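Local coordinates for protein ATP-dependent helicase FUN30 (Saccharomyces cerevisiae S288c, PDB 5GN1) that uses ATP hydrolysis to remodel nucleosomes, promoting DNA end resection at double-strand breaks and the organization of heterochromatin, at residues A[214-219]-A[229-234]. Numbering follows the deposited sequence.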
# COMPACT_ATOMS: atom_id res chain seq x y z
N VAL A 214 -2.14 0.59 -2.65
CA VAL A 214 -0.93 1.39 -2.82
C VAL A 214 -0.63 1.60 -4.30
O VAL A 214 -0.27 2.71 -4.71
CB VAL A 214 0.25 0.75 -2.07
CG1 VAL A 214 1.60 1.36 -2.53
CG2 VAL A 214 0.07 0.91 -0.55
N LEU A 215 -0.77 0.55 -5.12
CA LEU A 215 -0.56 0.71 -6.57
C LEU A 215 -1.48 1.77 -7.16
O LEU A 215 -1.06 2.59 -8.00
CB LEU A 215 -0.76 -0.63 -7.28
CG LEU A 215 0.29 -1.70 -6.92
CD1 LEU A 215 0.05 -2.99 -7.66
CD2 LEU A 215 1.71 -1.18 -7.21
N ASP A 216 -2.75 1.78 -6.74
CA ASP A 216 -3.68 2.82 -7.19
C ASP A 216 -3.18 4.21 -6.82
O ASP A 216 -3.25 5.15 -7.62
CB ASP A 216 -5.07 2.58 -6.57
CG ASP A 216 -5.68 1.21 -6.95
OD1 ASP A 216 -5.26 0.61 -7.96
OD2 ASP A 216 -6.60 0.75 -6.24
N ILE A 217 -2.68 4.37 -5.59
CA ILE A 217 -2.20 5.69 -5.19
C ILE A 217 -0.98 6.07 -6.01
O ILE A 217 -0.81 7.23 -6.41
CB ILE A 217 -1.88 5.72 -3.69
CG1 ILE A 217 -3.16 5.53 -2.87
CG2 ILE A 217 -1.22 7.03 -3.33
CD1 ILE A 217 -2.89 5.26 -1.38
N LEU A 218 -0.09 5.10 -6.24
CA LEU A 218 1.15 5.39 -6.97
C LEU A 218 0.87 5.86 -8.38
O LEU A 218 1.66 6.62 -8.94
CB LEU A 218 2.05 4.15 -6.99
CG LEU A 218 2.81 3.80 -5.72
CD1 LEU A 218 3.61 2.51 -5.90
CD2 LEU A 218 3.74 4.95 -5.34
N GLU A 219 -0.25 5.42 -8.97
CA GLU A 219 -0.56 5.88 -10.33
C GLU A 219 -0.71 7.40 -10.37
O GLU A 219 -0.22 8.06 -11.29
CB GLU A 219 -1.81 5.17 -10.85
CG GLU A 219 -1.61 3.67 -11.10
CD GLU A 219 -2.77 3.06 -11.89
OE1 GLU A 219 -3.58 3.84 -12.41
OE2 GLU A 219 -2.88 1.83 -11.99
N PHE A 229 4.45 5.09 -16.87
CA PHE A 229 4.53 3.82 -16.17
C PHE A 229 3.57 2.83 -16.81
O PHE A 229 2.65 3.21 -17.54
CB PHE A 229 4.20 3.99 -14.67
CG PHE A 229 2.76 4.36 -14.41
CD1 PHE A 229 2.36 5.69 -14.43
CD2 PHE A 229 1.81 3.38 -14.19
CE1 PHE A 229 1.03 6.04 -14.24
CE2 PHE A 229 0.48 3.70 -13.98
CZ PHE A 229 0.09 5.03 -14.02
N LEU A 230 3.80 1.55 -16.53
CA LEU A 230 2.86 0.47 -16.81
C LEU A 230 2.59 -0.27 -15.52
O LEU A 230 3.34 -0.14 -14.53
CB LEU A 230 3.41 -0.50 -17.86
CG LEU A 230 3.72 0.11 -19.23
CD1 LEU A 230 4.78 -0.73 -19.96
CD2 LEU A 230 2.45 0.24 -20.08
N ARG A 231 1.53 -1.07 -15.53
CA ARG A 231 1.11 -1.78 -14.32
C ARG A 231 0.68 -3.20 -14.65
O ARG A 231 0.03 -3.44 -15.66
CB ARG A 231 -0.04 -1.02 -13.63
CG ARG A 231 -0.80 -1.84 -12.60
CD ARG A 231 -1.74 -0.95 -11.81
NE ARG A 231 -2.45 -1.68 -10.76
CZ ARG A 231 -3.20 -1.09 -9.83
NH1 ARG A 231 -3.31 0.23 -9.84
NH2 ARG A 231 -3.84 -1.81 -8.92
N LEU A 232 1.04 -4.13 -13.77
CA LEU A 232 0.68 -5.54 -13.91
C LEU A 232 0.51 -6.11 -12.51
O LEU A 232 1.46 -6.11 -11.73
CB LEU A 232 1.75 -6.33 -14.69
CG LEU A 232 1.49 -7.79 -15.12
CD1 LEU A 232 2.52 -8.20 -16.15
CD2 LEU A 232 1.51 -8.79 -13.96
N ASP A 233 -0.69 -6.61 -12.21
CA ASP A 233 -0.95 -7.17 -10.88
C ASP A 233 -1.73 -8.47 -11.05
O ASP A 233 -1.87 -9.00 -12.16
CB ASP A 233 -1.66 -6.13 -9.99
CG ASP A 233 -2.96 -5.59 -10.60
OD1 ASP A 233 -3.69 -6.34 -11.26
OD2 ASP A 233 -3.25 -4.38 -10.43
N GLY A 234 -2.24 -9.00 -9.94
CA GLY A 234 -2.96 -10.26 -10.01
C GLY A 234 -4.29 -10.18 -10.72
O GLY A 234 -4.86 -11.22 -11.06
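Arg231 reaches from its strand to helix 212-224 and sets its guanidinium group among three carboxylates, those of Asp216, Glu219 and Asp233. Its CB leaves the strand toward the helix, and with CG anti to the backbone N (chi1 164°) and the chain extended as far as NE, the arm spans the gap between the two backbones. CD passes close to Glu219 OE2, ahead of the charged group. Arg231 NE turns to the loop just past its own strand and donates to Asp233 OD2 at 2.8 Å. Leu215 CB sits over the centre of one guanidinium face, 3.6 Å from Arg231 CZ. The two helix acids share Arg231 NH1, which bonds Asp216 OD1 at 2.7 Å through the anti lone pair of that oxygen. Arg231 NH1 also meets Glu219 OE2 at 2.7 Å from above the carboxylate plane, which stands nearly upright (87°) to the guanidinium. Arg231 NH2 completes both forks, donating to Asp216 OD1 at 3.0 Å and to Asp233 OD2 at 3.0 Å. Five hydrogen bonds thus fix the rotation of the group, and its positive charge probably eases the mutual repulsion of the three acids.

The aliphatic part of Glu219, CB and CG, packs on CE2 and CZ of the Phe229 ring, with Glu219 CG 3.6 Å from Phe229 CE2; the two side chains cross at about a right angle. Asp233 is itself held by Ser235, through OD1.

Segments 214-219 and 229-232 run nearly antiparallel (166°) in the RecA-like C-terminal ATPase lobe. Helix 212-224 is the connection of a beta-alpha-beta crossover from strand 205-209 to the outermost strand 229-232, with strand 256-260 between them in the parallel sheet. Ile258 there touches both Arg231 and Glu219. Leu230 and Leu232 meet helix 241-250, while Leu215 and Leu218 pack helix 212-224 against strand 205-209.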